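Local coordinates for protein peroxiredoxin PRX1, mitochondrial (Saccharomyces cerevisiae, PDB 5YKJ) that reduces peroxides in mitochondria as a 1-Cys peroxiredoxin, its oxidised cysteine probably being resolved by the glutathione and thioredoxin systems, at residues V130-P135 against I139-T144; D59-K64 against E155-I160; V32-P37 against S49-L54; D28-L33 against D161-T166. All blocks are in the same frame, centred on the assembly; numbering follows the deposited sequence.

All four contacts belong to the thioredoxin-like core. Its mixed five-stranded sheet runs in the order 96-98, 63-69, 30-36, 129-133, 139-144. Along the chain, interaction 3 closes first, and interaction 4 starts from the same strand 30-36. Interaction 1 is the edge hairpin, nested inside the loops closed by interactions 2 and 4. Those two share helix 153-169, and their centres are about 6 Å apart. The centres of interactions 3 and 4 are about 16 Å apart, toward the two ends of strand 30-36. Helices 46-53 and 153-169 cover the sheet, one carrying the segment just after Cys-44, the other leading into the C-terminal region.

Interaction 1: V130-P135 against I139-T144; sequences VFVIDP and IRLIFT
Phe-143 has its CG between the backbone N and the carbonyl carbon (chi1 68°), and this turn carries the ring over Val-130. Arg-140 bends at chi2 and chi3, which folds its guanidinium round to Asp-134. The two groups mark the two ends of a beta hairpin, strands 129-133 and 139-144. Val-130 CB stands over one face of the Phe-143 ring, 3.7 Å from its centroid and 17° off the ring normal, a CH-pi contact. The methyls splay past the rim, CG1 toward Phe-143 CE2 and CG2 toward CZ and CE1. Backbone bonds pair the same residues: Val-130 N to Phe-143 O is 2.9 Å, and Phe-143 N to Val-130 O is 3.1 Å. Further along, Val-132 N bonds Leu-141 O at 3.0 Å, while Val-132 O takes Arg-140 N at 2.8 Å. Arg-140 has near-helical psi and no residue paired opposite it, consistent with a beta bulge. On the other face, Phe-131 CD2 lies 3.9 Å from Ile-142 CG1. Arg-140 NH1 meets the anti lone pair of Asp-134 OD2 at 3.0 Å, with the carboxylate and guanidinium planes steeply turned (76°). Asp-134 OD1 accepts the backbone N of Lys-136 and of Lys-138, and Arg-140 NH2 pairs with Asp-167. With an alanine at Arg-140, Asp-134 is likely to lose its cross-strand charge partner, and Asp-167 the arginine it pairs with. The chemistry implies that the CH-pi contact adds to the backbone bonds at the open end, and the salt bridge near the turn.

Interaction 2: D59-K64 against E155-I160; sequences DKRNVK and EVLRVI
Segment 59-64 meets helix 153-169 with the CA atoms of Arg-61 and Ile-160 8.2 Å apart, so only side chains bridge the two segments. Asp-59 to Asn-62 form a type I beta turn, and Asn-62, with positive phi, is the C-prime residue of the Schellman motif that ends helix 55-59. From this turn Arg-61 sends its side chain toward the helix, extended from CG to NE. Leu-157 crosses it at about a right angle. The CD2 methyl of Leu-157 sits over one face of the guanidinium, offset toward the rim, and lies 3.6 Å from Arg-61 NH1. The same methyl is 3.8 Å from Arg-61 CD. Two carboxylates take up the polar end: Arg-61 NE pairs with Asp-161 OD1, and Arg-61 NH1 with Glu-57 OE2. A methionine in place of Arg-61 is likely to cost Asp-161 and Glu-57 the cation they share, and Leu-157 CD2 the flat group it covers. In the thioredoxin-like fold, helix 153-169 packs across one face of the sheet, and Val-63 begins strand 63-69 there. Val-63 and Ile-160 reach for each other tip to tip, with Val-63 CG2 3.9 Å from Ile-160 CG2. Both also touch Val-32 of the next strand and Phe-58 of helix 55-59.

Interaction 3: V32-P37 against S49-L54; sequences VLFSHP and SAFAKL
Strand 30-36 and helix 46-53 flank the peroxidatic loop of the peroxiredoxin fold. Pro-37 opens the PxxxTxxC motif, which ends at Cys-44, found here as S-hydroxycysteine. The helix begins just after it. Between segments 32-37 and 49-54, one aromatic pair makes the contact, Phe-34 with Phe-51. The CA atoms of the two residues are 9.9 Å apart, and the rings fill the distance. Their planes lie within 10° of parallel and their centroids are 4.7 Å apart, a face-to-face stack. It is offset: Phe-51 CD2 stands over the centre of the Phe-34 ring, while Phe-34 CE1 lies toward the rim of the Phe-51 ring. The nearest atoms, Phe-34 CE1 and Phe-51 CD2, are 4.3 Å apart. Phe-34 reaches this place with CG between its backbone N and carbonyl carbon (chi1 52°). Phe-51 CG lies anti to its carbonyl carbon (chi1 -79°), which turns the ring to the strand. His-36 joins at the side, its CD2 4.4 Å from Phe-34 CE2, in the plane at the edge of the Phe-34 ring. Phe-34 also touches Arg-151 and Val-48 of the same helix, and Phe-51 touches Leu-65 of the neighbouring strand. Both phenylalanines are buried. No hydrogen bond crosses this contact. The pair therefore acts through dispersion and burial, and Phe-51 CD2, 4.2 Å above the plane of the Phe-34 ring, stands wider than in a close stack.

Interaction 4: D28-L33 against D161-T166; sequences DSWGVL and DALQLT
Amide over indole is the main kind of contact here, between Gln-164 and Trp-30. Gln-164 has CG anti to its carbonyl carbon (chi1 -65°). The extended chain beyond CG carries the amide along the indole, the two side chains running in opposite directions. Gln-164 NE2 stands over one face, above the five-membered ring and toward its rim, 3.3 Å from Trp-30 CD1. The amide is tilted, its plane 67° from that of the indole. Trp-30 NE1 is also close to Gln-164 NE2, at 3.4 Å, but both are donors and no hydrogen bond joins them. Gln-164 NE2 instead bonds the backbone O of Arg-61, which fixes the nitrogen above the ring.

The apolar contacts continue along the same indole. Gln-164 CG lies 3.7 Å from Trp-30 CE2 and passes the indole rim near CE2 and CZ2, on the same face as the amide nitrogen. Leu-163 comes in obliquely at the six-membered ring, with CB 3.8 Å from Trp-30 CH2 and CD1 4.1 Å from Trp-30 CZ3.

Trp-30 starts strand 30-36, between strands 63-69 and 129-133. Its indole also touches Val-63, Asp-134, Pro-135 and Asp-167. Trp-30 thus lies between helix 153-169 and the strands on either side of its own, and Leu-163 reaches Val-132 of strand 129-133, at the end of the sheet where strand 30-36 begins.

Interaction 1: V130-P135 against I139-T144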
loop_
_atom_site.group_PDB
_atom_site.type_symbol
_atom_site.label_atom_id
_atom_site.label_comp_id
_atom_site.label_asym_id
_atom_site.label_seq_id
_atom_site.Cartn_x
_atom_site.Cartn_y
_atom_site.Cartn_z
ATOM N N VAL A 130 -0.623 3.828 -5.083
ATOM C CA VAL A 130 -0.675 2.986 -3.913
ATOM C C VAL A 130 0.726 3.021 -3.295
ATOM O O VAL A 130 1.656 2.811 -3.946
ATOM C CB VAL A 130 -1.068 1.513 -4.201
ATOM C CG1 VAL A 130 -1.057 0.673 -2.920
ATOM C CG2 VAL A 130 -2.465 1.455 -4.761
ATOM N N PHE A 131 0.782 3.341 -2.020
ATOM C CA PHE A 131 2.035 3.397 -1.316
ATOM C C PHE A 131 2.077 2.350 -0.189
ATOM O O PHE A 131 1.207 2.328 0.595
ATOM C CB PHE A 131 2.217 4.800 -0.662
ATOM C CG PHE A 131 2.082 5.975 -1.607
ATOM C CD1 PHE A 131 0.850 6.509 -1.946
ATOM C CD2 PHE A 131 3.204 6.578 -2.147
ATOM C CE1 PHE A 131 0.744 7.561 -2.795
ATOM C CE2 PHE A 131 3.064 7.655 -3.009
ATOM C CZ PHE A 131 1.853 8.134 -3.285
ATOM N N VAL A 132 3.097 1.495 -0.176
ATOM C CA VAL A 132 3.287 0.534 0.892
ATOM C C VAL A 132 4.309 1.161 1.825
ATOM O O VAL A 132 5.372 1.484 1.411
ATOM C CB VAL A 132 3.823 -0.754 0.342
ATOM C CG1 VAL A 132 4.055 -1.751 1.465
ATOM C CG2 VAL A 132 2.871 -1.302 -0.676
ATOM N N ILE A 133 3.901 1.354 3.067
ATOM C CA ILE A 133 4.695 2.043 4.086
ATOM C C ILE A 133 5.057 1.150 5.271
ATOM O O ILE A 133 4.253 0.446 5.760
ATOM C CB ILE A 133 3.904 3.233 4.551
ATOM C CG1 ILE A 133 3.621 4.098 3.347
ATOM C CG2 ILE A 133 4.592 4.030 5.639
ATOM C CD1 ILE A 133 2.545 5.133 3.559
ATOM N N ASP A 134 6.320 1.197 5.655
ATOM C CA ASP A 134 6.765 0.400 6.744
ATOM C C ASP A 134 6.491 1.056 8.101
ATOM O O ASP A 134 6.057 2.116 8.189
ATOM C CB ASP A 134 8.194 -0.120 6.544
ATOM C CG ASP A 134 9.277 0.942 6.772
ATOM O OD1 ASP A 134 9.012 1.962 7.335
ATOM O OD2 ASP A 134 10.371 0.654 6.350
ATOM N N PRO A 135 6.787 0.308 9.174
ATOM C CA PRO A 135 6.556 0.778 10.547
ATOM C C PRO A 135 7.369 2.010 10.925
ATOM O O PRO A 135 7.014 2.685 11.814
ATOM C CB PRO A 135 6.907 -0.437 11.413
ATOM C CG PRO A 135 6.666 -1.608 10.540
ATOM C CD PRO A 135 7.010 -1.145 9.136
ATOM N N ILE A 139 8.404 4.846 2.739
ATOM C CA ILE A 139 7.708 4.351 1.586
ATOM C C ILE A 139 8.621 3.270 0.995
ATOM O O ILE A 139 9.720 3.498 0.688
ATOM C CB ILE A 139 7.451 5.462 0.547
ATOM C CG1 ILE A 139 6.512 6.519 1.113
ATOM C CG2 ILE A 139 6.838 4.823 -0.667
ATOM C CD1 ILE A 139 6.440 7.797 0.306
ATOM N N ARG A 140 8.089 2.075 0.865
ATOM C CA ARG A 140 8.843 0.940 0.394
ATOM C C ARG A 140 8.604 0.501 -1.051
ATOM O O ARG A 140 9.421 -0.090 -1.654
ATOM C CB ARG A 140 8.669 -0.250 1.354
ATOM C CG ARG A 140 9.018 0.069 2.798
ATOM C CD ARG A 140 10.510 0.246 3.003
ATOM N NE ARG A 140 11.231 -0.965 2.685
ATOM C CZ ARG A 140 11.424 -1.929 3.557
ATOM N NH1 ARG A 140 11.026 -1.790 4.787
ATOM N NH2 ARG A 140 12.038 -3.020 3.193
ATOM N N LEU A 141 7.425 0.812 -1.520
ATOM C CA LEU A 141 6.980 0.407 -2.824
ATOM C C LEU A 141 5.818 1.284 -3.241
ATOM O O LEU A 141 5.046 1.598 -2.450
ATOM C CB LEU A 141 6.515 -1.068 -2.761
ATOM C CG LEU A 141 6.158 -1.849 -4.024
ATOM C CD1 LEU A 141 6.479 -3.345 -3.904
ATOM C CD2 LEU A 141 4.676 -1.734 -4.338
ATOM N N ILE A 142 5.784 1.619 -4.530
ATOM C CA ILE A 142 4.747 2.434 -5.105
ATOM C C ILE A 142 4.271 1.856 -6.418
ATOM O O ILE A 142 5.023 1.340 -7.134
ATOM C CB ILE A 142 5.284 3.875 -5.382
ATOM C CG1 ILE A 142 5.883 4.489 -4.137
ATOM C CG2 ILE A 142 4.195 4.826 -5.865
ATOM C CD1 ILE A 142 6.516 5.822 -4.403
ATOM N N PHE A 143 2.983 1.962 -6.650
ATOM C CA PHE A 143 2.476 1.606 -7.929
ATOM C C PHE A 143 1.273 2.448 -8.311
ATOM O O PHE A 143 0.478 2.769 -7.489
ATOM C CB PHE A 143 2.287 0.112 -8.095
ATOM C CG PHE A 143 1.217 -0.495 -7.280
ATOM C CD1 PHE A 143 -0.054 -0.575 -7.769
ATOM C CD2 PHE A 143 1.487 -1.043 -6.059
ATOM C CE1 PHE A 143 -1.041 -1.138 -7.064
ATOM C CE2 PHE A 143 0.492 -1.623 -5.334
ATOM C CZ PHE A 143 -0.770 -1.687 -5.846
ATOM N N THR A 144 1.219 2.793 -9.590
ATOM C CA THR A 144 0.141 3.615 -10.117
ATOM C C THR A 144 -0.517 3.060 -11.363
ATOM O O THR A 144 0.027 3.081 -12.385
ATOM C CB THR A 144 0.582 5.075 -10.355
ATOM O OG1 THR A 144 1.339 5.563 -9.254
ATOM C CG2 THR A 144 -0.622 5.957 -10.579
#

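Interaction 2: D59-K64 against E155-I160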
loop_
_atom_site.group_PDB
_atom_site.type_symbol
_atom_site.label_atom_id
_atom_site.label_comp_id
_atom_site.label_asym_id
_atom_site.label_seq_id
_atom_site.Cartn_x
_atom_site.Cartn_y
_atom_site.Cartn_z
ATOM N N ASP A 59 -4.725 -7.712 8.320
ATOM C CA ASP A 59 -4.592 -7.670 9.736
ATOM C C ASP A 59 -3.538 -8.667 10.222
ATOM O O ASP A 59 -2.766 -8.355 11.055
ATOM C CB ASP A 59 -5.922 -8.050 10.396
ATOM C CG ASP A 59 -6.993 -7.001 10.252
ATOM O OD1 ASP A 59 -6.697 -5.835 10.098
ATOM O OD2 ASP A 59 -8.144 -7.369 10.363
ATOM N N LYS A 60 -3.542 -9.847 9.662
ATOM C CA LYS A 60 -2.617 -10.847 10.119
ATOM C C LYS A 60 -1.178 -10.556 9.785
ATOM O O LYS A 60 -0.303 -11.160 10.323
ATOM C CB LYS A 60 -3.045 -12.231 9.685
ATOM C CG LYS A 60 -2.850 -12.513 8.262
ATOM C CD LYS A 60 -2.977 -13.970 7.936
ATOM C CE LYS A 60 -4.386 -14.502 7.946
ATOM N NZ LYS A 60 -4.347 -15.622 6.987
ATOM N N ARG A 61 -0.967 -9.619 8.870
ATOM C CA ARG A 61 0.360 -9.248 8.511
ATOM C C ARG A 61 0.765 -7.930 9.179
ATOM O O ARG A 61 1.688 -7.353 8.801
ATOM C CB ARG A 61 0.467 -9.123 7.012
ATOM C CG ARG A 61 0.248 -10.442 6.267
ATOM C CD ARG A 61 -0.014 -10.209 4.812
ATOM N NE ARG A 61 0.140 -11.374 3.973
ATOM C CZ ARG A 61 -0.789 -12.272 3.695
ATOM N NH1 ARG A 61 -1.985 -12.210 4.201
ATOM N NH2 ARG A 61 -0.469 -13.265 2.925
ATOM N N ASN A 62 0.007 -7.497 10.172
ATOM C CA ASN A 62 0.260 -6.226 10.836
ATOM C C ASN A 62 0.280 -5.049 9.849
ATOM O O ASN A 62 1.107 -4.227 9.914
ATOM C CB ASN A 62 1.538 -6.228 11.672
ATOM C CG ASN A 62 1.626 -5.056 12.586
ATOM O OD1 ASN A 62 0.654 -4.603 13.093
ATOM N ND2 ASN A 62 2.833 -4.575 12.795
ATOM N N VAL A 63 -0.667 -5.056 8.929
ATOM C CA VAL A 63 -0.827 -4.009 7.944
ATOM C C VAL A 63 -2.195 -3.312 8.101
ATOM O O VAL A 63 -3.170 -3.946 8.134
ATOM C CB VAL A 63 -0.753 -4.559 6.516
ATOM C CG1 VAL A 63 -0.896 -3.443 5.510
ATOM C CG2 VAL A 63 0.543 -5.304 6.280
ATOM N N LYS A 64 -2.180 -1.992 8.173
ATOM C CA LYS A 64 -3.367 -1.192 8.247
ATOM C C LYS A 64 -3.610 -0.547 6.876
ATOM O O LYS A 64 -2.726 -0.050 6.272
ATOM C CB LYS A 64 -3.209 -0.086 9.250
ATOM C CG LYS A 64 -3.194 -0.578 10.666
ATOM C CD LYS A 64 -3.301 0.500 11.706
ATOM C CE LYS A 64 -3.204 -0.161 13.049
ATOM N NZ LYS A 64 -2.262 0.460 13.970
ATOM N N GLU A 155 -1.297 -9.420 -5.598
ATOM C CA GLU A 155 0.016 -8.861 -5.764
ATOM C C GLU A 155 0.387 -7.936 -4.603
ATOM O O GLU A 155 1.498 -7.915 -4.215
ATOM C CB GLU A 155 0.127 -8.164 -7.119
ATOM C CG GLU A 155 1.504 -7.558 -7.428
ATOM C CD GLU A 155 2.652 -8.575 -7.485
ATOM O OE1 GLU A 155 2.385 -9.723 -7.456
ATOM O OE2 GLU A 155 3.768 -8.133 -7.613
ATOM N N VAL A 156 -0.562 -7.167 -4.099
ATOM C CA VAL A 156 -0.264 -6.313 -2.972
ATOM C C VAL A 156 0.156 -7.185 -1.773
ATOM O O VAL A 156 1.046 -6.887 -1.113
ATOM C CB VAL A 156 -1.486 -5.428 -2.595
ATOM C CG1 VAL A 156 -1.274 -4.711 -1.250
ATOM C CG2 VAL A 156 -1.807 -4.460 -3.712
ATOM N N LEU A 157 -0.554 -8.263 -1.549
ATOM C CA LEU A 157 -0.189 -9.151 -0.479
ATOM C C LEU A 157 1.182 -9.834 -0.731
ATOM O O LEU A 157 1.911 -10.056 0.168
ATOM C CB LEU A 157 -1.285 -10.186 -0.203
ATOM C CG LEU A 157 -2.586 -9.720 0.448
ATOM C CD1 LEU A 157 -3.710 -10.728 0.218
ATOM C CD2 LEU A 157 -2.391 -9.417 1.909
ATOM N N ARG A 158 1.440 -10.166 -1.976
ATOM C CA ARG A 158 2.686 -10.832 -2.312
ATOM C C ARG A 158 3.904 -9.948 -1.999
ATOM O O ARG A 158 4.843 -10.376 -1.404
ATOM C CB ARG A 158 2.691 -11.290 -3.782
ATOM C CG ARG A 158 3.818 -12.253 -4.154
ATOM C CD ARG A 158 4.016 -12.439 -5.651
ATOM N NE ARG A 158 4.490 -11.251 -6.307
ATOM C CZ ARG A 158 5.760 -10.932 -6.392
ATOM N NH1 ARG A 158 6.699 -11.743 -5.925
ATOM N NH2 ARG A 158 6.096 -9.813 -6.966
ATOM N N VAL A 159 3.827 -8.706 -2.406
ATOM C CA VAL A 159 4.902 -7.796 -2.121
ATOM C C VAL A 159 5.051 -7.487 -0.645
ATOM O O VAL A 159 6.085 -7.254 -0.232
ATOM C CB VAL A 159 4.941 -6.534 -2.998
ATOM C CG1 VAL A 159 4.929 -6.950 -4.429
ATOM C CG2 VAL A 159 3.809 -5.588 -2.672
ATOM N N ILE A 160 3.946 -7.445 0.080
ATOM C CA ILE A 160 4.026 -7.203 1.494
ATOM C C ILE A 160 4.798 -8.383 2.129
ATOM O O ILE A 160 5.638 -8.196 2.947
ATOM C CB ILE A 160 2.635 -7.063 2.161
ATOM C CG1 ILE A 160 2.029 -5.705 1.853
ATOM C CG2 ILE A 160 2.759 -7.153 3.682
ATOM C CD1 ILE A 160 0.532 -5.677 2.043
#

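Interaction 3: V32-P37 against S49-L54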
loop_
_atom_site.group_PDB
_atom_site.type_symbol
_atom_site.label_atom_id
_atom_site.label_comp_id
_atom_site.label_asym_id
_atom_site.label_seq_id
_atom_site.Cartn_x
_atom_site.Cartn_y
_atom_site.Cartn_z
ATOM N N VAL A 32 -0.802 0.508 3.951
ATOM C CA VAL A 32 -1.098 0.575 2.542
ATOM C C VAL A 32 -2.047 1.777 2.328
ATOM O O VAL A 32 -3.160 1.750 2.752
ATOM C CB VAL A 32 -1.685 -0.727 1.977
ATOM C CG1 VAL A 32 -2.039 -0.561 0.518
ATOM C CG2 VAL A 32 -0.716 -1.857 2.077
ATOM N N LEU A 33 -1.529 2.816 1.674
ATOM C CA LEU A 33 -2.321 3.965 1.359
ATOM C C LEU A 33 -2.683 3.867 -0.143
ATOM O O LEU A 33 -1.818 3.845 -0.944
ATOM C CB LEU A 33 -1.586 5.251 1.677
ATOM C CG LEU A 33 -2.112 6.610 1.260
ATOM C CD1 LEU A 33 -3.394 6.917 1.963
ATOM C CD2 LEU A 33 -1.053 7.689 1.442
ATOM N N PHE A 34 -3.968 3.781 -0.444
ATOM C CA PHE A 34 -4.452 3.656 -1.784
ATOM C C PHE A 34 -5.383 4.820 -2.146
ATOM O O PHE A 34 -6.142 5.234 -1.392
ATOM C CB PHE A 34 -5.134 2.307 -2.054
ATOM C CG PHE A 34 -6.210 1.926 -1.067
ATOM C CD1 PHE A 34 -5.904 1.245 0.025
ATOM C CD2 PHE A 34 -7.505 2.264 -1.261
ATOM C CE1 PHE A 34 -6.853 0.875 0.904
ATOM C CE2 PHE A 34 -8.485 1.888 -0.376
ATOM C CZ PHE A 34 -8.146 1.216 0.710
ATOM N N SER A 35 -5.205 5.289 -3.371
ATOM C CA SER A 35 -5.822 6.461 -3.869
ATOM C C SER A 35 -6.847 6.305 -4.987
ATOM O O SER A 35 -6.723 5.490 -5.787
ATOM C CB SER A 35 -4.717 7.401 -4.354
ATOM O OG SER A 35 -3.694 7.436 -3.426
ATOM N N HIS A 36 -7.856 7.164 -4.919
ATOM C CA HIS A 36 -8.937 7.224 -5.872
ATOM C C HIS A 36 -9.271 8.655 -6.251
ATOM O O HIS A 36 -9.299 9.480 -5.464
ATOM C CB HIS A 36 -10.171 6.503 -5.307
ATOM C CG HIS A 36 -9.874 5.105 -4.926
ATOM N ND1 HIS A 36 -9.906 4.073 -5.815
ATOM C CD2 HIS A 36 -9.494 4.569 -3.754
ATOM C CE1 HIS A 36 -9.508 2.977 -5.220
ATOM N NE2 HIS A 36 -9.270 3.246 -3.968
ATOM N N PRO A 37 -9.527 8.887 -7.548
ATOM C CA PRO A 37 -9.866 10.233 -7.993
ATOM C C PRO A 37 -11.233 10.756 -7.503
ATOM O O PRO A 37 -11.382 11.902 -7.328
ATOM C CB PRO A 37 -9.816 10.148 -9.528
ATOM C CG PRO A 37 -9.027 8.942 -9.822
ATOM C CD PRO A 37 -9.283 8.003 -8.705
ATOM N N SER A 49 -13.913 -2.507 -2.303
ATOM C CA SER A 49 -14.681 -3.666 -1.880
ATOM C C SER A 49 -13.763 -4.849 -1.610
ATOM O O SER A 49 -13.930 -5.548 -0.675
ATOM C CB SER A 49 -15.718 -4.047 -2.997
ATOM O OG SER A 49 -16.707 -3.083 -3.148
ATOM N N ALA A 50 -12.811 -5.058 -2.492
ATOM C CA ALA A 50 -11.885 -6.164 -2.325
ATOM C C ALA A 50 -10.993 -6.001 -1.084
ATOM O O ALA A 50 -10.806 -6.910 -0.353
ATOM C CB ALA A 50 -11.065 -6.374 -3.591
ATOM N N PHE A 51 -10.469 -4.799 -0.889
ATOM C CA PHE A 51 -9.652 -4.551 0.270
ATOM C C PHE A 51 -10.478 -4.755 1.525
ATOM O O PHE A 51 -9.993 -5.211 2.487
ATOM C CB PHE A 51 -9.051 -3.146 0.238
ATOM C CG PHE A 51 -7.852 -3.025 -0.655
ATOM C CD1 PHE A 51 -6.684 -3.645 -0.343
ATOM C CD2 PHE A 51 -7.902 -2.267 -1.783
ATOM C CE1 PHE A 51 -5.604 -3.524 -1.180
ATOM C CE2 PHE A 51 -6.815 -2.162 -2.635
ATOM C CZ PHE A 51 -5.659 -2.783 -2.331
ATOM N N ALA A 52 -11.724 -4.344 1.472
ATOM C CA ALA A 52 -12.595 -4.551 2.638
ATOM C C ALA A 52 -12.810 -6.032 2.952
ATOM O O ALA A 52 -12.766 -6.420 4.057
ATOM C CB ALA A 52 -13.947 -3.876 2.458
ATOM N N LYS A 53 -13.070 -6.806 1.947
ATOM C CA LYS A 53 -13.288 -8.224 2.140
ATOM C C LYS A 53 -12.045 -8.899 2.655
ATOM O O LYS A 53 -12.123 -9.825 3.377
ATOM C CB LYS A 53 -13.577 -8.935 0.859
ATOM C CG LYS A 53 -14.827 -8.679 0.100
ATOM C CD LYS A 53 -15.042 -9.921 -0.778
ATOM C CE LYS A 53 -15.298 -9.699 -2.235
ATOM N NZ LYS A 53 -16.754 -9.583 -2.354
ATOM N N LEU A 54 -10.905 -8.450 2.168
ATOM C CA LEU A 54 -9.640 -9.058 2.523
ATOM C C LEU A 54 -8.918 -8.464 3.719
ATOM O O LEU A 54 -7.870 -8.870 4.002
ATOM C CB LEU A 54 -8.717 -9.067 1.315
ATOM C CG LEU A 54 -9.178 -9.907 0.130
ATOM C CD1 LEU A 54 -8.369 -9.462 -1.068
ATOM C CD2 LEU A 54 -8.857 -11.365 0.408
#

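Interaction 4: D28-L33 against D161-T166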
loop_
_atom_site.group_PDB
_atom_site.type_symbol
_atom_site.label_atom_id
_atom_site.label_comp_id
_atom_site.label_asym_id
_atom_site.label_seq_id
_atom_site.Cartn_x
_atom_site.Cartn_y
_atom_site.Cartn_z
ATOM N N ASP A 28 2.693 1.324 14.915
ATOM C CA ASP A 28 3.830 0.529 14.556
ATOM C C ASP A 28 3.492 -0.539 13.498
ATOM O O ASP A 28 4.195 -1.460 13.355
ATOM C CB ASP A 28 4.449 -0.170 15.765
ATOM C CG ASP A 28 5.000 0.777 16.762
ATOM O OD1 ASP A 28 5.540 1.812 16.400
ATOM O OD2 ASP A 28 4.864 0.473 17.945
ATOM N N SER A 29 2.394 -0.385 12.793
ATOM C CA SER A 29 2.003 -1.315 11.788
ATOM C C SER A 29 2.542 -0.877 10.427
ATOM O O SER A 29 2.948 0.231 10.257
ATOM C CB SER A 29 0.491 -1.358 11.699
ATOM O OG SER A 29 -0.093 -1.949 12.826
ATOM N N TRP A 30 2.504 -1.783 9.494
ATOM C CA TRP A 30 2.808 -1.442 8.118
ATOM C C TRP A 30 1.507 -0.762 7.644
ATOM O O TRP A 30 0.480 -0.893 8.225
ATOM C CB TRP A 30 3.075 -2.677 7.242
ATOM C CG TRP A 30 4.398 -3.275 7.426
ATOM C CD1 TRP A 30 4.824 -3.976 8.491
ATOM C CD2 TRP A 30 5.462 -3.286 6.498
ATOM N NE1 TRP A 30 6.103 -4.398 8.307
ATOM C CE2 TRP A 30 6.515 -4.002 7.072
ATOM C CE3 TRP A 30 5.629 -2.784 5.227
ATOM C CZ2 TRP A 30 7.723 -4.174 6.435
ATOM C CZ3 TRP A 30 6.843 -2.992 4.578
ATOM C CH2 TRP A 30 7.861 -3.669 5.186
ATOM N N GLY A 31 1.629 -0.066 6.539
ATOM C CA GLY A 31 0.517 0.611 5.954
ATOM C C GLY A 31 0.421 0.514 4.428
ATOM O O GLY A 31 1.385 0.441 3.780
ATOM N N VAL A 32 -0.802 0.508 3.951
ATOM C CA VAL A 32 -1.098 0.575 2.542
ATOM C C VAL A 32 -2.047 1.777 2.328
ATOM O O VAL A 32 -3.160 1.750 2.752
ATOM C CB VAL A 32 -1.685 -0.727 1.977
ATOM C CG1 VAL A 32 -2.039 -0.561 0.518
ATOM C CG2 VAL A 32 -0.716 -1.857 2.077
ATOM N N LEU A 33 -1.529 2.816 1.674
ATOM C CA LEU A 33 -2.321 3.965 1.359
ATOM C C LEU A 33 -2.683 3.867 -0.143
ATOM O O LEU A 33 -1.818 3.845 -0.944
ATOM C CB LEU A 33 -1.586 5.251 1.677
ATOM C CG LEU A 33 -2.112 6.610 1.260
ATOM C CD1 LEU A 33 -3.394 6.917 1.963
ATOM C CD2 LEU A 33 -1.053 7.689 1.442
ATOM N N ASP A 161 4.456 -9.574 1.677
ATOM C CA ASP A 161 5.127 -10.741 2.219
ATOM C C ASP A 161 6.637 -10.727 1.919
ATOM O O ASP A 161 7.424 -11.032 2.730
ATOM C CB ASP A 161 4.480 -12.019 1.706
ATOM C CG ASP A 161 3.138 -12.314 2.379
ATOM O OD1 ASP A 161 2.890 -11.797 3.397
ATOM O OD2 ASP A 161 2.403 -13.052 1.839
ATOM N N ALA A 162 6.975 -10.360 0.710
ATOM C CA ALA A 162 8.344 -10.251 0.330
ATOM C C ALA A 162 9.064 -9.174 1.123
ATOM O O ALA A 162 10.128 -9.367 1.537
ATOM C CB ALA A 162 8.443 -9.963 -1.163
ATOM N N LEU A 163 8.446 -8.012 1.289
ATOM C CA LEU A 163 9.099 -6.949 2.023
ATOM C C LEU A 163 9.343 -7.281 3.474
ATOM O O LEU A 163 10.359 -6.973 4.004
ATOM C CB LEU A 163 8.272 -5.659 1.960
ATOM C CG LEU A 163 8.284 -4.905 0.630
ATOM C CD1 LEU A 163 7.086 -3.973 0.580
ATOM C CD2 LEU A 163 9.579 -4.135 0.497
ATOM N N GLN A 164 8.342 -7.878 4.082
ATOM C CA GLN A 164 8.461 -8.271 5.465
ATOM C C GLN A 164 9.517 -9.343 5.645
ATOM O O GLN A 164 10.216 -9.313 6.588
ATOM C CB GLN A 164 7.121 -8.697 6.061
ATOM C CG GLN A 164 6.126 -7.546 6.114
ATOM C CD GLN A 164 4.789 -7.917 6.737
ATOM O OE1 GLN A 164 4.396 -9.034 6.756
ATOM N NE2 GLN A 164 4.120 -6.943 7.216
ATOM N N LEU A 165 9.539 -10.274 4.728
ATOM C CA LEU A 165 10.514 -11.339 4.778
ATOM C C LEU A 165 11.945 -10.820 4.596
ATOM O O LEU A 165 12.843 -11.208 5.294
ATOM C CB LEU A 165 10.217 -12.430 3.749
ATOM C CG LEU A 165 11.207 -13.611 3.837
ATOM C CD1 LEU A 165 11.070 -14.321 5.168
ATOM C CD2 LEU A 165 10.973 -14.516 2.671
ATOM N N THR A 166 12.113 -9.925 3.646
ATOM C CA THR A 166 13.405 -9.359 3.437
ATOM C C THR A 166 13.918 -8.597 4.669
ATOM O O THR A 166 15.052 -8.683 4.982
ATOM C CB THR A 166 13.503 -8.439 2.183
ATOM O OG1 THR A 166 12.677 -7.323 2.312
ATOM C CG2 THR A 166 13.159 -9.142 1.016
#